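Carbohydrate oxidase (Microdochium nivale, PDB 3RJA) catalyses the FAD-dependent oxidation of the C1 hydroxyl of mono-, oligo- and polysaccharides to lactones, reducing molecular oxygen to hydrogen peroxide. Local coordinates at residues A[94-99]-A[103-108]; A[118-123]-A[294-299]. One frame throughout, in Å; residues are numbered along the deposited sequence.

In the fold
Along the chain, interaction 1 comes first: strand 94-98 turns through a short loop and pairs with strand 103-106, closing a hairpin within the FAD-binding domain. The chain passes on to helix 112-123, which lies against one face of this hairpin, Val118 on Val94 and Leu119 on Ala104. The end of that helix opens interaction 2, which closes only after 170 intervening residues, when helix 295-301 follows strand 286-293 in the chain, an outermost strand of the eight-stranded antiparallel sheet. The two contacts therefore follow one another in series, neither enclosing nor crossing the other. Helix 112-123 links them, with the FAD-domain hairpin touching it and helix 295-301 of the sheet-bearing part reached by Asn120.

Interaction 1 of 2, residues A[94-99]-A[103-108]; sequences VISYND and IAHVEP
The Tyr97 ring presents an edge to Ala104, whose CB lies near the ring plane, 4.3 Å from Tyr97 CD1, while the ring also stacks with Tyr123 of helix 112-123. On the other face of this antiparallel beta hairpin the imidazole of His105 is met obliquely by the Ser96 hydroxyl, Ser96 OG lying 3.4 Å from His105 CG. The hairpin carries a classic beta bulge: Ile95 and Ser96 both oppose His105. Ile95, with a helix-like backbone (psi -42°), gives the shorter bond, its N 2.8 Å from His105 O, and Ser96 N adds a weak one to the same oxygen. The reply is straighter, His105 N donating to Ser96 O at 2.9 Å with an N-H...O angle of 163°.

Valines suit the face turned to the helix, where Val94 CG2 and Val106 CG2 are 4.3 Å apart. At the bulge the Ile95 side chain points toward the partner strand. Its CD1 packs 3.7 Å from Glu107 CG, the two side chains crossing at about a right angle, while the Glu107 carboxylate binds the backbone N of Asp93. Ser96 OG sits between its own N and carbonyl carbon (chi1 65°), hydrogen-bonded at 3.0 Å to a water that also donates to Ile103 O at 2.7 Å.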
ATOM      1  N   VAL A  94     -10.358  -4.179 -16.993  1.00 12.81           N
ATOM      2  CA  VAL A  94      -9.932  -5.565 -17.135  1.00 13.66           C
ATOM      3  C   VAL A  94      -9.988  -5.917 -18.627  1.00 14.41           C
ATOM      4  O   VAL A  94     -11.079  -6.075 -19.225  1.00 15.27           O
ATOM      5  CB  VAL A  94     -10.781  -6.512 -16.277  1.00 13.36           C
ATOM      6  CG1 VAL A  94     -10.351  -7.953 -16.510  1.00 13.57           C
ATOM      7  CG2 VAL A  94     -10.661  -6.101 -14.780  1.00 12.55           C
ATOM      8  N   ILE A  95      -8.808  -5.947 -19.230  1.00 15.58           N
ATOM      9  CA  ILE A  95      -8.625  -6.131 -20.681  1.00 18.31           C
ATOM     10  C   ILE A  95      -9.061  -7.528 -21.127  1.00 19.92           C
ATOM     11  O   ILE A  95      -9.687  -7.679 -22.167  1.00 19.32           O
ATOM     12  CB  ILE A  95      -7.145  -5.933 -21.100  1.00 19.13           C
ATOM     13  CG1 ILE A  95      -6.642  -4.537 -20.685  1.00 20.45           C
ATOM     14  CG2 ILE A  95      -6.968  -6.117 -22.619  1.00 20.56           C
ATOM     15  CD1 ILE A  95      -5.079  -4.447 -20.611  1.00 21.11           C
ATOM     16  N   SER A  96      -8.718  -8.546 -20.344  1.00 18.57           N
ATOM     17  CA  SER A  96      -9.016  -9.921 -20.725  1.00 18.07           C
ATOM     18  C   SER A  96      -9.026 -10.756 -19.462  1.00 18.55           C
ATOM     19  O   SER A  96      -8.434 -10.371 -18.444  1.00 18.37           O
ATOM     20  CB  SER A  96      -7.967 -10.457 -21.711  1.00 19.91           C
ATOM     21  OG  SER A  96      -6.672 -10.528 -21.081  1.00 22.25           O
ATOM     22  N   TYR A  97      -9.723 -11.883 -19.524  1.00 17.19           N
ATOM     23  CA  TYR A  97      -9.730 -12.840 -18.453  1.00 17.21           C
ATOM     24  C   TYR A  97      -9.707 -14.211 -19.104  1.00 19.61           C
ATOM     25  O   TYR A  97     -10.487 -14.485 -20.012  1.00 18.66           O
ATOM     26  CB  TYR A  97     -10.961 -12.681 -17.548  1.00 15.67           C
ATOM     27  CG  TYR A  97     -11.067 -13.814 -16.555  1.00 16.30           C
ATOM     28  CD1 TYR A  97     -10.240 -13.854 -15.447  1.00 15.30           C
ATOM     29  CD2 TYR A  97     -11.972 -14.885 -16.755  1.00 17.19           C
ATOM     30  CE1 TYR A  97     -10.286 -14.928 -14.535  1.00 15.66           C
ATOM     31  CE2 TYR A  97     -12.034 -15.954 -15.862  1.00 16.13           C
ATOM     32  CZ  TYR A  97     -11.181 -15.970 -14.749  1.00 16.90           C
ATOM     33  OH  TYR A  97     -11.213 -17.008 -13.852  1.00 15.96           O
ATOM     34  N   ASN A  98      -8.792 -15.060 -18.661  1.00 19.53           N
ATOM     35  CA  ASN A  98      -8.696 -16.405 -19.176  1.00 20.12           C
ATOM     36  C   ASN A  98      -9.322 -17.389 -18.205  1.00 20.39           C
ATOM     37  O   ASN A  98      -8.789 -17.624 -17.118  1.00 18.39           O
ATOM     38  CB  ASN A  98      -7.235 -16.775 -19.415  1.00 21.89           C
ATOM     39  CG  ASN A  98      -7.079 -18.109 -20.161  1.00 25.34           C
ATOM     40  OD1 ASN A  98      -7.799 -19.073 -19.904  1.00 23.36           O
ATOM     41  ND2 ASN A  98      -6.114 -18.165 -21.060  1.00 24.61           N
ATOM     42  N   ASP A  99     -10.433 -17.997 -18.595  1.00 21.10           N
ATOM     43  CA  ASP A  99     -11.127 -18.883 -17.644  1.00 23.91           C
ATOM     44  C   ASP A  99     -10.493 -20.259 -17.467  1.00 21.81           C
ATOM     45  O   ASP A  99     -10.930 -21.024 -16.624  1.00 23.49           O
ATOM     46  CB  ASP A  99     -12.645 -18.980 -17.920  1.00 27.36           C
ATOM     47  CG  ASP A  99     -12.961 -19.550 -19.282  0.80 30.67           C
ATOM     48  OD1 ASP A  99     -12.061 -20.133 -19.945  0.80 31.91           O
ATOM     49  OD2 ASP A  99     -14.129 -19.403 -19.698  0.80 35.60           O
ATOM     50  N   ILE A 103      -6.306 -16.091 -14.964  1.00 15.49           N
ATOM     51  CA  ILE A 103      -5.464 -14.905 -15.091  1.00 15.41           C
ATOM     52  C   ILE A 103      -6.191 -13.760 -15.800  1.00 15.41           C
ATOM     53  O   ILE A 103      -6.841 -13.966 -16.840  1.00 14.78           O
ATOM     54  CB  ILE A 103      -4.109 -15.237 -15.774  1.00 16.51           C
ATOM     55  CG1 ILE A 103      -3.314 -16.224 -14.894  1.00 16.79           C
ATOM     56  CG2 ILE A 103      -3.300 -13.986 -16.012  1.00 14.22           C
ATOM     57  CD1 ILE A 103      -2.055 -16.812 -15.578  1.00 17.00           C
ATOM     58  N   ALA A 104      -6.064 -12.559 -15.233  1.00 14.50           N
ATOM     59  CA  ALA A 104      -6.669 -11.334 -15.777  1.00 15.16           C
ATOM     60  C   ALA A 104      -5.580 -10.388 -16.210  1.00 15.45           C
ATOM     61  O   ALA A 104      -4.547 -10.277 -15.529  1.00 16.29           O
ATOM     62  CB  ALA A 104      -7.502 -10.635 -14.696  1.00 14.91           C
ATOM     63  N   HIS A 105      -5.811  -9.685 -17.314  1.00 13.25           N
ATOM     64  CA  HIS A 105      -4.904  -8.625 -17.733  1.00 12.95           C
ATOM     65  C   HIS A 105      -5.629  -7.327 -17.412  1.00 13.35           C
ATOM     66  O   HIS A 105      -6.820  -7.198 -17.731  1.00 11.65           O
ATOM     67  CB  HIS A 105      -4.559  -8.732 -19.221  1.00 14.98           C
ATOM     68  CG  HIS A 105      -3.709  -9.919 -19.554  1.00 18.62           C
ATOM     69  ND1 HIS A 105      -2.869  -9.954 -20.649  1.00 19.12           N
ATOM     70  CD2 HIS A 105      -3.519 -11.092 -18.899  1.00 19.92           C
ATOM     71  CE1 HIS A 105      -2.238 -11.112 -20.677  1.00 18.78           C
ATOM     72  NE2 HIS A 105      -2.602 -11.815 -19.622  1.00 19.84           N
ATOM     73  N   VAL A 106      -4.921  -6.400 -16.747  1.00 10.83           N
ATOM     74  CA  VAL A 106      -5.522  -5.170 -16.208  1.00 10.71           C
ATOM     75  C   VAL A 106      -4.726  -3.899 -16.525  1.00 10.34           C
ATOM     76  O   VAL A 106      -3.488  -3.857 -16.409  1.00 10.50           O
ATOM     77  CB  VAL A 106      -5.767  -5.279 -14.654  1.00 10.06           C
ATOM     78  CG1 VAL A 106      -6.644  -4.105 -14.139  1.00  8.86           C
ATOM     79  CG2 VAL A 106      -6.425  -6.640 -14.333  1.00  9.25           C
ATOM     80  N   GLU A 107      -5.451  -2.866 -16.925  1.00 10.25           N
ATOM     81  CA  GLU A 107      -4.877  -1.540 -17.188  1.00 11.20           C
ATOM     82  C   GLU A 107      -4.410  -0.892 -15.878  1.00 10.86           C
ATOM     83  O   GLU A 107      -4.928  -1.238 -14.820  1.00 10.49           O
ATOM     84  CB  GLU A 107      -5.910  -0.676 -17.924  1.00 11.98           C
ATOM     85  CG  GLU A 107      -5.961  -1.031 -19.412  1.00 12.74           C
ATOM     86  CD  GLU A 107      -6.910  -0.151 -20.229  1.00 13.17           C
ATOM     87  OE1 GLU A 107      -7.966   0.292 -19.729  1.00 12.57           O
ATOM     88  OE2 GLU A 107      -6.592   0.081 -21.394  1.00 14.18           O
ATOM     89  N   PRO A 108      -3.430   0.034 -15.949  1.00 10.40           N
ATOM     90  CA  PRO A 108      -2.697   0.457 -14.753  1.00  9.69           C
ATOM     91  C   PRO A 108      -3.361   1.582 -13.951  1.00 10.33           C
ATOM     92  O   PRO A 108      -2.796   2.037 -12.937  1.00  8.93           O
ATOM     93  CB  PRO A 108      -1.361   0.966 -15.327  1.00  9.81           C
ATOM     94  CG  PRO A 108      -1.688   1.463 -16.702  1.00  9.52           C
ATOM     95  CD  PRO A 108      -2.853   0.605 -17.191  1.00  9.78           C
TER
HETATM   96  O   HOH W   1      -6.205 -12.905 -19.243  1.00 25.15           O

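Interaction 2 of 2, residues A[118-123]-A[294-299]; sequences VLNDKY and NWIESV
Trp295 O is gripped twice, by Ser298 OG at 2.6 Å and by Val299 N at 3.0 Å, the latter a regular helical bond. The serine meets a lone pair in the carbonyl plane, so the buried hydroxyl spends its proton inside its own helix. Ser298 OG and Val299 CG2 also lie over one face of the Trp295 indole, offset toward its rim, and probably help to fix how the ring is turned. Asn294 starts this helix in a capping box: Asn294 OD1 accepts from Glu297 N at 3.0 Å, nearly along the C=O axis, and Asn294 N donates to Glu297 OE1 at 2.9 Å.

Across the contact, the segments 118-123 and 295-299 run roughly antiparallel, 155° between directions and 10.7 Å between axes at closest approach. Asn120 and, from the other side, Ile296 and Trp295 meet across this distance. Asn120 has CG anti to its N (chi1 -180°), which extends the amide toward helix 295-301, against Ile296 and up to the edge of Trp295. Asn120 CG lies 3.8 Å from Ile296 CB, and Asn120 CB meets the branch end Ile296 CD1 at 4.1 Å. At the CD1 edge of the indole, the amide and ring planes are 35° apart. Pro208 and Leu211 also touch the tryptophan, packing it against the sheet-bearing part.

No hydrogen bond is established between the segments, and they bury only 138 Å² in all. The serine bond and the capping box lie within segment 294-299, and this small bridge between the FAD-binding domain and the eight-stranded sheet appears to rest mainly on van der Waals fit.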
ATOM      1  N   VAL A 118     -15.395  -5.508 -11.016  1.00 13.30           N
ATOM      2  CA  VAL A 118     -15.352  -6.141 -12.337  1.00 14.01           C
ATOM      3  C   VAL A 118     -15.013  -7.614 -12.212  1.00 15.07           C
ATOM      4  O   VAL A 118     -15.731  -8.446 -12.756  1.00 16.32           O
ATOM      5  CB  VAL A 118     -14.390  -5.418 -13.346  1.00 16.03           C
ATOM      6  CG1 VAL A 118     -14.371  -6.135 -14.721  1.00 16.39           C
ATOM      7  CG2 VAL A 118     -14.807  -3.959 -13.542  1.00 15.25           C
ATOM      8  N   LEU A 119     -13.965  -7.956 -11.474  1.00 13.83           N
ATOM      9  CA  LEU A 119     -13.604  -9.374 -11.328  1.00 14.75           C
ATOM     10  C   LEU A 119     -14.717 -10.195 -10.647  1.00 14.49           C
ATOM     11  O   LEU A 119     -14.986 -11.334 -11.040  1.00 14.17           O
ATOM     12  CB  LEU A 119     -12.288  -9.553 -10.540  1.00 14.14           C
ATOM     13  CG  LEU A 119     -10.933  -9.163 -11.151  1.00 15.35           C
ATOM     14  CD1 LEU A 119      -9.817  -9.459 -10.116  1.00 13.96           C
ATOM     15  CD2 LEU A 119     -10.617  -9.888 -12.506  1.00 14.21           C
ATOM     16  N   ASN A 120     -15.366  -9.630  -9.630  1.00 13.98           N
ATOM     17  CA  ASN A 120     -16.497 -10.347  -9.001  1.00 16.30           C
ATOM     18  C   ASN A 120     -17.734 -10.517  -9.933  1.00 16.41           C
ATOM     19  O   ASN A 120     -18.179 -11.630 -10.217  1.00 18.21           O
ATOM     20  CB  ASN A 120     -16.929  -9.658  -7.710  1.00 15.73           C
ATOM     21  CG  ASN A 120     -18.073 -10.377  -7.046  1.00 16.66           C
ATOM     22  OD1 ASN A 120     -19.238  -9.961  -7.182  1.00 17.38           O
ATOM     23  ND2 ASN A 120     -17.771 -11.488  -6.376  1.00 13.18           N
ATOM     24  N   ASP A 121     -18.255  -9.398 -10.407  1.00 17.67           N
ATOM     25  CA  ASP A 121     -19.549  -9.343 -11.069  1.00 18.94           C
ATOM     26  C   ASP A 121     -19.473  -9.975 -12.463  1.00 21.44           C
ATOM     27  O   ASP A 121     -20.384 -10.669 -12.893  1.00 19.82           O
ATOM     28  CB  ASP A 121     -20.016  -7.881 -11.196  1.00 19.72           C
ATOM     29  CG  ASP A 121     -20.370  -7.234  -9.855  1.00 21.63           C
ATOM     30  OD1 ASP A 121     -20.272  -7.874  -8.786  1.00 24.17           O
ATOM     31  OD2 ASP A 121     -20.744  -6.045  -9.868  1.00 24.28           O
ATOM     32  N   LYS A 122     -18.381  -9.723 -13.169  1.00 21.27           N
ATOM     33  CA  LYS A 122     -18.227 -10.258 -14.501  1.00 22.55           C
ATOM     34  C   LYS A 122     -17.644 -11.675 -14.483  1.00 22.39           C
ATOM     35  O   LYS A 122     -18.010 -12.502 -15.321  1.00 22.92           O
ATOM     36  CB  LYS A 122     -17.374  -9.302 -15.349  1.00 24.76           C
ATOM     37  CG  LYS A 122     -17.550  -9.462 -16.831  1.00 28.37           C
ATOM     38  CD  LYS A 122     -16.818  -8.359 -17.580  1.00 30.14           C
ATOM     39  CE  LYS A 122     -16.585  -8.774 -19.027  1.00 36.20           C
ATOM     40  NZ  LYS A 122     -17.787  -8.487 -19.863  1.00 42.38           N
ATOM     41  N   TYR A 123     -16.760 -11.991 -13.538  1.00 19.69           N
ATOM     42  CA  TYR A 123     -16.074 -13.300 -13.639  1.00 18.05           C
ATOM     43  C   TYR A 123     -16.148 -14.250 -12.443  1.00 16.28           C
ATOM     44  O   TYR A 123     -15.667 -15.376 -12.519  1.00 15.94           O
ATOM     45  CB  TYR A 123     -14.614 -13.116 -14.047  1.00 18.52           C
ATOM     46  CG  TYR A 123     -14.396 -12.294 -15.303  1.00 19.13           C
ATOM     47  CD1 TYR A 123     -14.752 -12.796 -16.562  1.00 19.02           C
ATOM     48  CD2 TYR A 123     -13.789 -11.027 -15.240  1.00 20.10           C
ATOM     49  CE1 TYR A 123     -14.514 -12.056 -17.727  1.00 17.98           C
ATOM     50  CE2 TYR A 123     -13.562 -10.266 -16.408  1.00 19.15           C
ATOM     51  CZ  TYR A 123     -13.923 -10.799 -17.641  1.00 18.22           C
ATOM     52  OH  TYR A 123     -13.705 -10.072 -18.786  1.00 19.45           O
ATOM     53  N   ASN A 294     -20.495 -12.470   1.886  1.00 17.33           N
ATOM     54  CA  ASN A 294     -19.766 -13.027   0.758  1.00 17.57           C
ATOM     55  C   ASN A 294     -18.641 -12.071   0.345  1.00 16.95           C
ATOM     56  O   ASN A 294     -18.452 -11.002   0.974  1.00 15.73           O
ATOM     57  CB  ASN A 294     -20.703 -13.379  -0.421  1.00 18.42           C
ATOM     58  CG  ASN A 294     -21.339 -12.155  -1.046  1.00 21.04           C
ATOM     59  OD1 ASN A 294     -20.811 -11.039  -0.968  1.00 20.01           O
ATOM     60  ND2 ASN A 294     -22.493 -12.357  -1.669  1.00 23.52           N
ATOM     61  N   TRP A 295     -17.885 -12.466  -0.687  1.00 15.87           N
ATOM     62  CA  TRP A 295     -16.767 -11.667  -1.170  1.00 15.70           C
ATOM     63  C   TRP A 295     -17.109 -10.185  -1.410  1.00 16.04           C
ATOM     64  O   TRP A 295     -16.515  -9.302  -0.782  1.00 13.77           O
ATOM     65  CB  TRP A 295     -16.179 -12.240  -2.466  1.00 14.91           C
ATOM     66  CG  TRP A 295     -15.021 -11.413  -2.926  1.00 14.80           C
ATOM     67  CD1 TRP A 295     -14.963 -10.635  -4.040  1.00 14.22           C
ATOM     68  CD2 TRP A 295     -13.753 -11.259  -2.255  1.00 14.71           C
ATOM     69  NE1 TRP A 295     -13.728 -10.011  -4.123  1.00 14.27           N
ATOM     70  CE2 TRP A 295     -12.971 -10.374  -3.036  1.00 14.26           C
ATOM     71  CE3 TRP A 295     -13.206 -11.791  -1.082  1.00 14.00           C
ATOM     72  CZ2 TRP A 295     -11.652 -10.020  -2.687  1.00 15.21           C
ATOM     73  CZ3 TRP A 295     -11.883 -11.451  -0.733  1.00 16.20           C
ATOM     74  CH2 TRP A 295     -11.115 -10.575  -1.541  1.00 13.85           C
ATOM     75  N   ILE A 296     -18.043  -9.914  -2.330  1.00 15.73           N
ATOM     76  CA  ILE A 296     -18.291  -8.516  -2.720  1.00 16.85           C
ATOM     77  C   ILE A 296     -18.807  -7.689  -1.531  1.00 16.67           C
ATOM     78  O   ILE A 296     -18.484  -6.499  -1.366  1.00 16.17           O
ATOM     79  CB  ILE A 296     -19.183  -8.391  -4.012  1.00 18.67           C
ATOM     80  CG1 ILE A 296     -19.045  -7.005  -4.650  1.00 18.82           C
ATOM     81  CG2 ILE A 296     -20.664  -8.722  -3.735  1.00 19.36           C
ATOM     82  CD1 ILE A 296     -17.606  -6.607  -5.047  1.00 17.72           C
ATOM     83  N   GLU A 297     -19.585  -8.348  -0.683  1.00 15.94           N
ATOM     84  CA  GLU A 297     -20.058  -7.732   0.539  1.00 17.28           C
ATOM     85  C   GLU A 297     -18.918  -7.376   1.473  1.00 17.30           C
ATOM     86  O   GLU A 297     -18.961  -6.313   2.103  1.00 18.34           O
ATOM     87  CB  GLU A 297     -21.059  -8.649   1.239  1.00 19.43           C
ATOM     88  CG  GLU A 297     -22.423  -8.687   0.532  1.00 19.83           C
ATOM     89  CD  GLU A 297     -23.338  -9.791   1.054  1.00 22.75           C
ATOM     90  OE1 GLU A 297     -22.854 -10.727   1.754  1.00 22.00           O
ATOM     91  OE2 GLU A 297     -24.551  -9.732   0.736  1.00 23.78           O
ATOM     92  N   SER A 298     -17.895  -8.245   1.562  1.00 14.96           N
ATOM     93  CA  SER A 298     -16.738  -7.946   2.418  1.00 14.36           C
ATOM     94  C   SER A 298     -15.976  -6.741   1.864  1.00 13.21           C
ATOM     95  O   SER A 298     -15.518  -5.891   2.621  1.00 13.88           O
ATOM     96  CB  SER A 298     -15.797  -9.160   2.578  1.00 13.46           C
ATOM     97  OG  SER A 298     -15.076  -9.420   1.377  1.00 13.37           O
ATOM     98  N   VAL A 299     -15.865  -6.646   0.542  1.00 12.78           N
ATOM     99  CA  VAL A 299     -15.242  -5.458  -0.060  1.00 14.55           C
ATOM    100  C   VAL A 299     -15.928  -4.148   0.373  1.00 15.60           C
ATOM    101  O   VAL A 299     -15.254  -3.178   0.777  1.00 15.05           O
ATOM    102  CB  VAL A 299     -15.149  -5.542  -1.589  1.00 13.64           C
ATOM    103  CG1 VAL A 299     -14.275  -4.362  -2.154  1.00 14.06           C
ATOM    104  CG2 VAL A 299     -14.537  -6.860  -1.996  1.00 13.99           C
TER